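Local coordinates for uncharacterized protein (Legionella pneumophila subsp. pneumophila, PDB 4WRP) that is of unknown function but probably acts as a bacterial effector, this chain being its largely helical C-terminal DUF5617 domain, at residues A7-L12 with F63-N68; Q18-D23 with N53-K58; T43-Y48 with D77-I82. All coordinates share one frame; numbering follows the deposited sequence.

Contact 1 of 3, residues A7-L12 with F63-N68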
loop_
_atom_site.group_PDB
_atom_site.type_symbol
_atom_site.label_atom_id
_atom_site.label_comp_id
_atom_site.label_asym_id
_atom_site.label_seq_id
_atom_site.Cartn_x
_atom_site.Cartn_y
_atom_site.Cartn_z
ATOM N N ALA A 7 -5.145 2.028 8.459
ATOM C CA ALA A 7 -3.933 1.295 8.899
ATOM C C ALA A 7 -4.220 -0.189 9.087
ATOM O O ALA A 7 -3.409 -1.021 8.754
ATOM C CB ALA A 7 -3.347 1.920 10.175
ATOM N N ALA A 8 -5.389 -0.529 9.608
ATOM C CA ALA A 8 -5.771 -1.945 9.773
ATOM C C ALA A 8 -5.953 -2.624 8.422
ATOM O O ALA A 8 -5.527 -3.785 8.256
ATOM C CB ALA A 8 -7.027 -2.091 10.603
ATOM N N TYR A 9 -6.544 -1.923 7.445
ATOM C CA TYR A 9 -6.587 -2.485 6.076
ATOM C C TYR A 9 -5.144 -2.739 5.537
ATOM O O TYR A 9 -4.861 -3.761 4.935
ATOM C CB TYR A 9 -7.378 -1.589 5.117
ATOM C CG TYR A 9 -7.324 -2.125 3.712
ATOM C CD1 TYR A 9 -6.259 -1.825 2.873
ATOM C CD2 TYR A 9 -8.339 -2.945 3.207
ATOM C CE1 TYR A 9 -6.186 -2.334 1.585
ATOM C CE2 TYR A 9 -8.278 -3.462 1.902
ATOM C CZ TYR A 9 -7.198 -3.147 1.101
ATOM O OH TYR A 9 -7.100 -3.627 -0.167
ATOM N N HIS A 10 -4.249 -1.787 5.781
ATOM C CA HIS A 10 -2.883 -1.901 5.326
ATOM C C HIS A 10 -2.150 -3.039 5.980
ATOM O O HIS A 10 -1.390 -3.692 5.326
ATOM C CB HIS A 10 -2.127 -0.562 5.448
ATOM C CG HIS A 10 -0.741 -0.620 4.929
ATOM N ND1 HIS A 10 -0.451 -0.841 3.602
ATOM C CD2 HIS A 10 0.455 -0.542 5.570
ATOM C CE1 HIS A 10 0.859 -0.895 3.450
ATOM N NE2 HIS A 10 1.427 -0.707 4.628
ATOM N N GLU A 11 -2.401 -3.305 7.250
ATOM C CA GLU A 11 -1.776 -4.480 7.880
ATOM C C GLU A 11 -2.215 -5.798 7.197
ATOM O O GLU A 11 -1.401 -6.670 6.910
ATOM C CB GLU A 11 -2.103 -4.528 9.361
ATOM C CG GLU A 11 -1.397 -5.687 10.003
ATOM C CD GLU A 11 0.047 -5.806 9.505
ATOM O OE1 GLU A 11 0.416 -6.905 9.010
ATOM O OE2 GLU A 11 0.792 -4.776 9.556
ATOM N N LEU A 12 -3.505 -5.929 6.903
ATOM C CA LEU A 12 -3.993 -7.110 6.171
ATOM C C LEU A 12 -3.324 -7.172 4.821
ATOM O O LEU A 12 -2.872 -8.244 4.376
ATOM C CB LEU A 12 -5.514 -7.069 5.931
ATOM C CG LEU A 12 -6.490 -7.168 7.079
ATOM C CD1 LEU A 12 -7.864 -7.341 6.441
ATOM C CD2 LEU A 12 -6.146 -8.318 8.060
ATOM N N PHE A 63 -10.628 -6.604 -1.754
ATOM C CA PHE A 63 -11.045 -5.615 -2.752
ATOM C C PHE A 63 -12.449 -5.083 -2.479
ATOM O O PHE A 63 -12.842 -4.066 -3.036
ATOM C CB PHE A 63 -10.943 -6.171 -4.203
ATOM C CG PHE A 63 -9.533 -6.476 -4.607
ATOM C CD1 PHE A 63 -8.956 -7.691 -4.278
ATOM C CD2 PHE A 63 -8.761 -5.526 -5.237
ATOM C CE1 PHE A 63 -7.605 -7.954 -4.600
ATOM C CE2 PHE A 63 -7.429 -5.760 -5.534
ATOM C CZ PHE A 63 -6.855 -6.985 -5.240
ATOM N N THR A 64 -13.212 -5.776 -1.650
ATOM C CA THR A 64 -14.549 -5.307 -1.292
ATOM C C THR A 64 -14.502 -4.342 -0.092
ATOM O O THR A 64 -15.433 -3.601 0.104
ATOM C CB THR A 64 -15.503 -6.479 -0.938
ATOM O OG1 THR A 64 -15.085 -7.083 0.314
ATOM C CG2 THR A 64 -15.530 -7.532 -2.052
ATOM N N PHE A 65 -13.426 -4.334 0.693
ATOM C CA PHE A 65 -13.376 -3.470 1.852
ATOM C C PHE A 65 -13.392 -1.975 1.455
ATOM O O PHE A 65 -12.916 -1.562 0.371
ATOM C CB PHE A 65 -12.184 -3.784 2.767
ATOM C CG PHE A 65 -12.188 -5.176 3.360
ATOM C CD1 PHE A 65 -13.375 -5.885 3.594
ATOM C CD2 PHE A 65 -10.993 -5.765 3.722
ATOM C CE1 PHE A 65 -13.350 -7.153 4.177
ATOM C CE2 PHE A 65 -10.971 -7.027 4.305
ATOM C CZ PHE A 65 -12.147 -7.719 4.544
ATOM N N HIS A 66 -13.973 -1.172 2.343
ATOM C CA HIS A 66 -14.126 0.260 2.100
ATOM C C HIS A 66 -12.789 0.941 1.766
ATOM O O HIS A 66 -12.709 1.791 0.900
ATOM C CB HIS A 66 -14.681 0.890 3.340
ATOM C CG HIS A 66 -14.834 2.358 3.239
ATOM N ND1 HIS A 66 -15.743 2.947 2.384
ATOM C CD2 HIS A 66 -14.207 3.362 3.886
ATOM C CE1 HIS A 66 -15.679 4.254 2.530
ATOM N NE2 HIS A 66 -14.764 4.528 3.438
ATOM N N TRP A 67 -11.743 0.527 2.472
ATOM C CA TRP A 67 -10.444 1.143 2.362
ATOM C C TRP A 67 -9.701 0.830 1.092
ATOM O O TRP A 67 -8.700 1.467 0.812
ATOM C CB TRP A 67 -9.584 0.702 3.525
ATOM C CG TRP A 67 -10.304 0.828 4.791
ATOM C CD1 TRP A 67 -10.807 -0.181 5.562
ATOM C CD2 TRP A 67 -10.650 2.037 5.425
ATOM N NE1 TRP A 67 -11.426 0.338 6.660
ATOM C CE2 TRP A 67 -11.328 1.707 6.605
ATOM C CE3 TRP A 67 -10.411 3.389 5.125
ATOM C CZ2 TRP A 67 -11.801 2.674 7.475
ATOM C CZ3 TRP A 67 -10.869 4.329 5.966
ATOM C CH2 TRP A 67 -11.570 3.978 7.136
ATOM N N ASN A 68 -10.165 -0.166 0.354
ATOM C CA ASN A 68 -9.476 -0.621 -0.828
ATOM C C ASN A 68 -9.277 0.482 -1.850
ATOM O O ASN A 68 -8.212 0.606 -2.421
ATOM C CB ASN A 68 -10.200 -1.794 -1.476
ATOM C CG ASN A 68 -9.576 -2.209 -2.782
ATOM O OD1 ASN A 68 -10.067 -1.876 -3.854
ATOM N ND2 ASN A 68 -8.514 -2.971 -2.700
#

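Contact 2 of 3, residues Q18-D23 with N53-K58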
loop_
_atom_site.group_PDB
_atom_site.type_symbol
_atom_site.label_atom_id
_atom_site.label_comp_id
_atom_site.label_asym_id
_atom_site.label_seq_id
_atom_site.Cartn_x
_atom_site.Cartn_y
_atom_site.Cartn_z
ATOM N N GLN A 18 3.307 -9.988 1.504
ATOM C CA GLN A 18 4.480 -10.818 1.749
ATOM C C GLN A 18 4.247 -12.275 1.358
ATOM O O GLN A 18 5.179 -12.959 0.902
ATOM C CB GLN A 18 5.017 -10.713 3.186
ATOM C CG GLN A 18 4.115 -11.221 4.271
ATOM C CD GLN A 18 4.216 -12.697 4.496
ATOM O OE1 GLN A 18 5.229 -13.324 4.204
ATOM N NE2 GLN A 18 3.136 -13.276 4.980
ATOM N N GLU A 19 3.026 -12.756 1.510
ATOM C CA GLU A 19 2.734 -14.127 1.115
ATOM C C GLU A 19 2.900 -14.213 -0.383
ATOM O O GLU A 19 3.582 -15.098 -0.886
ATOM C CB GLU A 19 1.335 -14.597 1.533
ATOM C CG GLU A 19 1.026 -15.994 0.959
ATOM C CD GLU A 19 -0.224 -16.664 1.519
ATOM O OE1 GLU A 19 -0.689 -16.279 2.616
ATOM O OE2 GLU A 19 -0.733 -17.619 0.866
ATOM N N ILE A 20 2.344 -13.260 -1.106
ATOM C CA ILE A 20 2.531 -13.241 -2.565
ATOM C C ILE A 20 4.001 -13.184 -2.990
ATOM O O ILE A 20 4.418 -13.967 -3.831
ATOM C CB ILE A 20 1.725 -12.093 -3.250
ATOM C CG1 ILE A 20 0.229 -12.381 -3.125
ATOM C CG2 ILE A 20 2.037 -12.053 -4.720
ATOM C CD1 ILE A 20 -0.669 -11.163 -3.266
HETATM N N MSE A 21 4.806 -12.279 -2.421
HETATM C CA MSE A 21 6.168 -12.135 -2.874
HETATM C C MSE A 21 7.016 -13.357 -2.510
HETATM O O MSE A 21 7.995 -13.583 -3.164
HETATM C CB MSE A 21 6.875 -10.914 -2.287
HETATM C CG MSE A 21 6.204 -9.605 -2.686
HETATM SE SE MSE A 21 5.778 -9.537 -4.592
HETATM C CE MSE A 21 7.440 -10.052 -5.475
ATOM N N ASN A 22 6.656 -14.096 -1.470
ATOM C CA ASN A 22 7.336 -15.311 -1.119
ATOM C C ASN A 22 6.865 -16.535 -1.924
ATOM O O ASN A 22 7.277 -17.627 -1.645
ATOM C CB ASN A 22 7.133 -15.623 0.370
ATOM C CG ASN A 22 8.019 -14.794 1.249
ATOM O OD1 ASN A 22 9.200 -14.650 0.991
ATOM N ND2 ASN A 22 7.448 -14.236 2.288
ATOM N N ASP A 23 5.957 -16.346 -2.876
ATOM C CA ASP A 23 5.523 -17.424 -3.737
ATOM C C ASP A 23 6.720 -17.986 -4.517
ATOM O O ASP A 23 7.467 -17.238 -5.161
ATOM C CB ASP A 23 4.427 -16.944 -4.702
ATOM C CG ASP A 23 3.717 -18.094 -5.418
ATOM O OD1 ASP A 23 4.353 -18.951 -6.044
ATOM O OD2 ASP A 23 2.494 -18.166 -5.316
ATOM N N ASN A 53 -6.536 -9.866 -10.333
ATOM C CA ASN A 53 -6.905 -11.113 -10.966
ATOM C C ASN A 53 -5.797 -12.072 -11.218
ATOM O O ASN A 53 -6.071 -13.236 -11.364
ATOM C CB ASN A 53 -7.643 -10.841 -12.263
ATOM C CG ASN A 53 -8.867 -9.995 -12.024
ATOM O OD1 ASN A 53 -9.774 -10.402 -11.318
ATOM N ND2 ASN A 53 -8.839 -8.771 -12.506
ATOM N N THR A 54 -4.549 -11.628 -11.302
ATOM C CA THR A 54 -3.460 -12.580 -11.527
ATOM C C THR A 54 -2.844 -13.116 -10.249
ATOM O O THR A 54 -2.645 -14.303 -10.143
ATOM C CB THR A 54 -2.340 -12.017 -12.408
ATOM O OG1 THR A 54 -2.909 -11.505 -13.613
ATOM C CG2 THR A 54 -1.359 -13.114 -12.793
ATOM N N TRP A 55 -2.514 -12.262 -9.289
ATOM C CA TRP A 55 -1.712 -12.683 -8.130
ATOM C C TRP A 55 -2.458 -12.637 -6.819
ATOM O O TRP A 55 -2.014 -13.215 -5.848
ATOM C CB TRP A 55 -0.481 -11.776 -8.015
ATOM C CG TRP A 55 0.565 -12.049 -9.026
ATOM C CD1 TRP A 55 0.819 -11.355 -10.196
ATOM C CD2 TRP A 55 1.522 -13.105 -8.966
ATOM N NE1 TRP A 55 1.890 -11.935 -10.854
ATOM C CE2 TRP A 55 2.326 -13.015 -10.126
ATOM C CE3 TRP A 55 1.761 -14.138 -8.051
ATOM C CZ2 TRP A 55 3.349 -13.918 -10.389
ATOM C CZ3 TRP A 55 2.806 -15.028 -8.304
ATOM C CH2 TRP A 55 3.577 -14.916 -9.460
ATOM N N TRP A 56 -3.586 -11.927 -6.785
ATOM C CA TRP A 56 -4.305 -11.642 -5.540
ATOM C C TRP A 56 -5.641 -12.381 -5.380
ATOM O O TRP A 56 -6.436 -12.005 -4.510
ATOM C CB TRP A 56 -4.593 -10.140 -5.460
ATOM C CG TRP A 56 -3.387 -9.300 -5.363
ATOM C CD1 TRP A 56 -2.580 -8.944 -6.375
ATOM C CD2 TRP A 56 -2.807 -8.754 -4.173
ATOM N NE1 TRP A 56 -1.570 -8.181 -5.927
ATOM C CE2 TRP A 56 -1.670 -8.049 -4.570
ATOM C CE3 TRP A 56 -3.150 -8.786 -2.818
ATOM C CZ2 TRP A 56 -0.851 -7.354 -3.663
ATOM C CZ3 TRP A 56 -2.351 -8.082 -1.912
ATOM C CH2 TRP A 56 -1.212 -7.387 -2.342
ATOM N N ALA A 57 -5.904 -13.422 -6.183
ATOM C CA ALA A 57 -7.220 -14.105 -6.133
ATOM C C ALA A 57 -7.507 -14.699 -4.754
ATOM O O ALA A 57 -8.618 -14.582 -4.241
ATOM C CB ALA A 57 -7.313 -15.174 -7.202
ATOM N N LYS A 58 -6.499 -15.292 -4.122
ATOM C CA LYS A 58 -6.658 -15.851 -2.781
ATOM C C LYS A 58 -7.183 -14.812 -1.771
ATOM O O LYS A 58 -7.821 -15.162 -0.784
ATOM C CB LYS A 58 -5.307 -16.429 -2.293
ATOM C CG LYS A 58 -5.293 -16.817 -0.818
ATOM C CD LYS A 58 -4.066 -17.630 -0.431
ATOM C CE LYS A 58 -4.072 -17.902 1.076
ATOM N NZ LYS A 58 -3.224 -19.086 1.409
#

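Contact 3 of 3, residues T43-Y48 with D77-I82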
loop_
_atom_site.group_PDB
_atom_site.type_symbol
_atom_site.label_atom_id
_atom_site.label_comp_id
_atom_site.label_asym_id
_atom_site.label_seq_id
_atom_site.Cartn_x
_atom_site.Cartn_y
_atom_site.Cartn_z
ATOM N N THR A 43 5.190 -5.749 -10.831
ATOM C CA THR A 43 4.157 -6.588 -11.436
ATOM C C THR A 43 2.998 -6.907 -10.503
ATOM O O THR A 43 1.830 -6.747 -10.865
ATOM C CB THR A 43 4.775 -7.875 -12.006
ATOM O OG1 THR A 43 5.748 -7.465 -12.961
ATOM C CG2 THR A 43 3.735 -8.677 -12.718
ATOM N N VAL A 44 3.341 -7.324 -9.290
ATOM C CA VAL A 44 2.351 -7.672 -8.309
ATOM C C VAL A 44 1.536 -6.452 -7.865
ATOM O O VAL A 44 0.317 -6.538 -7.677
ATOM C CB VAL A 44 3.051 -8.340 -7.115
ATOM C CG1 VAL A 44 2.136 -8.448 -5.919
ATOM C CG2 VAL A 44 3.570 -9.707 -7.577
ATOM N N LEU A 45 2.200 -5.335 -7.644
ATOM C CA LEU A 45 1.475 -4.099 -7.290
ATOM C C LEU A 45 0.579 -3.651 -8.426
ATOM O O LEU A 45 -0.544 -3.220 -8.203
ATOM C CB LEU A 45 2.461 -2.978 -6.928
ATOM C CG LEU A 45 3.398 -3.204 -5.767
ATOM C CD1 LEU A 45 4.269 -1.929 -5.681
ATOM C CD2 LEU A 45 2.662 -3.452 -4.478
ATOM N N ASP A 46 1.062 -3.741 -9.651
ATOM C CA ASP A 46 0.210 -3.319 -10.773
ATOM C C ASP A 46 -1.039 -4.194 -10.849
ATOM O O ASP A 46 -2.122 -3.702 -11.003
ATOM C CB ASP A 46 1.007 -3.360 -12.068
ATOM C CG ASP A 46 0.296 -2.622 -13.223
ATOM O OD1 ASP A 46 -0.383 -1.581 -13.031
ATOM O OD2 ASP A 46 0.436 -3.096 -14.345
ATOM N N ASP A 47 -0.871 -5.503 -10.683
ATOM C CA ASP A 47 -1.995 -6.427 -10.680
ATOM C C ASP A 47 -2.991 -6.028 -9.590
ATOM O O ASP A 47 -4.205 -5.995 -9.826
ATOM C CB ASP A 47 -1.511 -7.882 -10.544
ATOM C CG ASP A 47 -2.651 -8.870 -10.511
ATOM O OD1 ASP A 47 -3.471 -8.805 -11.460
ATOM O OD2 ASP A 47 -2.729 -9.683 -9.533
ATOM N N TYR A 48 -2.486 -5.628 -8.431
ATOM C CA TYR A 48 -3.342 -5.145 -7.336
ATOM C C TYR A 48 -4.204 -3.954 -7.731
ATOM O O TYR A 48 -5.353 -3.895 -7.364
ATOM C CB TYR A 48 -2.509 -4.787 -6.113
ATOM C CG TYR A 48 -3.231 -4.173 -4.953
ATOM C CD1 TYR A 48 -4.138 -4.905 -4.192
ATOM C CD2 TYR A 48 -3.003 -2.852 -4.608
ATOM C CE1 TYR A 48 -4.780 -4.362 -3.103
ATOM C CE2 TYR A 48 -3.665 -2.271 -3.543
ATOM C CZ TYR A 48 -4.533 -3.038 -2.776
ATOM O OH TYR A 48 -5.174 -2.450 -1.714
ATOM N N ASP A 77 0.159 5.256 -7.053
ATOM C CA ASP A 77 1.202 6.289 -6.976
ATOM C C ASP A 77 2.576 5.645 -6.755
ATOM O O ASP A 77 3.589 6.095 -7.281
ATOM C CB ASP A 77 0.965 7.241 -5.812
ATOM C CG ASP A 77 -0.250 8.144 -5.998
ATOM O OD1 ASP A 77 -0.766 8.273 -7.135
ATOM O OD2 ASP A 77 -0.695 8.706 -4.959
ATOM N N ILE A 78 2.642 4.585 -5.957
ATOM C CA ILE A 78 3.959 3.940 -5.771
ATOM C C ILE A 78 4.450 3.299 -7.100
ATOM O O ILE A 78 5.630 3.371 -7.474
ATOM C CB ILE A 78 3.907 2.960 -4.579
ATOM C CG1 ILE A 78 3.649 3.739 -3.290
ATOM C CG2 ILE A 78 5.166 2.138 -4.495
ATOM C CD1 ILE A 78 3.360 2.863 -2.072
ATOM N N VAL A 79 3.571 2.637 -7.825
ATOM C CA VAL A 79 3.935 2.056 -9.109
ATOM C C VAL A 79 4.460 3.158 -10.039
ATOM O O VAL A 79 5.460 3.002 -10.724
ATOM C CB VAL A 79 2.761 1.329 -9.735
ATOM C CG1 VAL A 79 3.037 0.972 -11.201
ATOM C CG2 VAL A 79 2.437 0.083 -8.901
ATOM N N LYS A 80 3.823 4.297 -10.014
ATOM C CA LYS A 80 4.365 5.409 -10.768
ATOM C C LYS A 80 5.763 5.836 -10.286
ATOM O O LYS A 80 6.603 6.171 -11.088
ATOM C CB LYS A 80 3.418 6.560 -10.688
ATOM C CG LYS A 80 3.604 7.555 -11.807
ATOM C CD LYS A 80 2.376 8.455 -11.926
ATOM C CE LYS A 80 2.761 9.928 -12.083
ATOM N NZ LYS A 80 1.772 10.831 -11.409
ATOM N N GLU A 81 6.009 5.814 -8.977
ATOM C CA GLU A 81 7.320 6.108 -8.453
ATOM C C GLU A 81 8.371 5.115 -8.932
ATOM O O GLU A 81 9.546 5.495 -9.144
ATOM C CB GLU A 81 7.306 6.147 -6.890
ATOM C CG GLU A 81 6.555 7.332 -6.283
ATOM C CD GLU A 81 6.345 7.135 -4.743
ATOM O OE1 GLU A 81 6.905 6.175 -4.106
ATOM O OE2 GLU A 81 5.556 7.926 -4.182
ATOM N N ILE A 82 7.975 3.852 -9.071
ATOM C CA ILE A 82 8.837 2.827 -9.631
ATOM C C ILE A 82 9.164 3.167 -11.080
ATOM O O ILE A 82 10.351 3.149 -11.487
ATOM C CB ILE A 82 8.212 1.412 -9.556
ATOM C CG1 ILE A 82 8.088 0.963 -8.097
ATOM C CG2 ILE A 82 9.128 0.397 -10.253
ATOM C CD1 ILE A 82 7.191 -0.234 -7.908
#

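Contact 1 of 3, residues A7-L12 with F63-N68
Tyr9 lays its CB and the base of its ring against the CB of Trp67, and the hydroxyl at its far end reaches Asn68. The first overlap is close, with Tyr9 CB 3.6 Å from Trp67 CB, and the two side chains run past each other in opposite directions. Trp67 CD1 also touches Tyr9 CB, at 3.7 Å, so the pyrrole side of the indole lies against the root of the tyrosine rather than its ring. At the polar end, Asn68 ND2 donates to Tyr9 OH over 3.0 Å, and its N-H...O angle of 170° makes the bond nearly straight. The acceptor lies close to the Asn68 amide plane, and the ring is turned 68° against that plane. Tyr9 OH is also hydrogen-bonded to Tyr48 OH of helix 34-49, which leaves this buried hydroxyl with two partners. With CG opposite the backbone N (chi1 176°), the ring extends beyond CB past Trp67 CB, and its hydroxyl comes to Asn68.

In the all-alpha fold, the contact sets helix 6-21 against the connection that leads into helix 68-83. A type I beta turn spans Phe65 to Asn68, closed by Asn68 N to Phe65 O at 3.1 Å, and it places three contacting side chains around Tyr9. Asn68 N itself lies over one face of the Tyr9 ring, offset toward the rim. Phe65 meets the same ring differently: Tyr9 CD2 sits in the plane of the Phe65 ring, at its edge, 3.9 Å from Phe65 CD2. One helical turn after Tyr9, the Leu12 methyl CD1 approaches Phe65 CE2 at 3.8 Å, the two side chains crossing at roughly a right angle. The N-terminal tail joins in, as Pro3 O accepts a hydrogen bond from Trp67 NE1.

Contact 2 of 3, residues Q18-D23 with N53-K58
Ile20 presses its CD1 methyl onto the face of the Trp56 indole, a CH-pi contact that pins the C-terminal end of helix 6-21 to the loop following helix 34-49 in this all-alpha domain. The methyl lies 3.4 Å from the centroid of the six-membered ring and only 13° from the ring normal, so it is centred over the face. Ile20 and Trp56 cross at about a right angle. The other branch of the isoleucine, CG2, stands opposite the backbone N and turns to Trp55, where it meets CE3 at 3.9 Å.

The polar groups around this apolar centre find partners both within and beyond the contact. Trp56 NE1, on the buried indole, donates to Val44 O of helix 34-49, a bond that probably helps, with the stacked Trp13 ring, to fix the rotation of the indole. Asp47 of the same helix accepts from two loop amides, Thr54 N on its OD1 and Trp55 N on its OD2, and thereby holds the backbone that carries both tryptophans. Where the helix gives way to loop, Asp23 N reaches Ile20 O at 3.0 Å. The Asp23 carboxylate is turned back on its own chain, OD1 accepting from Arg25 N as in an Asx turn, while its CG lies near the plane of the Trp55 ring, 4.3 Å from CZ3 at the edge.

On the more exposed side of the contact, Glu19 and Lys58 form a salt bridge. Both chains are extended and cross at about a right angle; the ammonium group is bound to one carboxylate oxygen: Lys58 NZ is 2.9 Å from Glu19 OE2, against 4.0 Å from Glu19 OE1. The bonded oxygen, OE2, receives the lysine on its syn lone pair.

Contact 3 of 3, residues T43-Y48 with D77-I82
Leu45 meets Val79 with the root of its side chain and two isoleucines with its tip. Nearest the helix backbone, the Val79 methyl CG2 rests 3.6 Å from Leu45 CB. That methyl stands opposite the carbonyl carbon of Val79, with CG1 placed opposite the backbone N (chi1 168°), and it is this branch that faces the other helix. It also comes within 4.1 Å of Asp46 N, which shows how far the valine reaches in toward the opposing main chain.

Farther out, Leu45 CD1 approaches Ile82 CD1 at 4.0 Å, methyl to methyl, with the two side chains crossing at about a right angle. The same leucine methyl is 4.3 Å from Ile78 CG2, a looser touch. Ile78 and Ile82 sit one helical turn apart, so Leu45 CD1 meets methyls from successive turns of helix 68-83. Wider apolar cover comes from Leu97 of helix 90-98 and from Trp13 and Phe17 of helix 6-21, all of which touch Leu45.

No hydrogen bond joins the two segments. Asp46, the residue whose backbone lies nearest that of Val79, turns its carboxylate to a salt bridge with Lys50 on its own side. The helical segments approach to 9.8 Å between axes, with 146° between their directions. That spacing and a course 34° from exactly antiparallel, with branched aliphatic side chains between, mark an antiparallel helix pair in the core of an all-alpha domain.

Overall arrangement
Contact 3 is the buried one of the three, contact 2 is partly buried, and contact 1 lies near the surface. Contacts 1 and 2 both use helix 6-21, at its beginning and its C-terminal end, and each holds it to part of the long connection between helices 34-49 and 68-83; their centres are 16 Å apart. Contact 3 instead joins those two helices directly. The chemistry follows: aliphatic packing without cross-segment hydrogen bonds in contact 3, aromatic packing with one straight polar bond in contact 1, and a methyl-indole contact with an outlying salt bridge in contact 2. Tyr48 and Asp47 tie segment 43-48 to contacts 1 and 2 respectively.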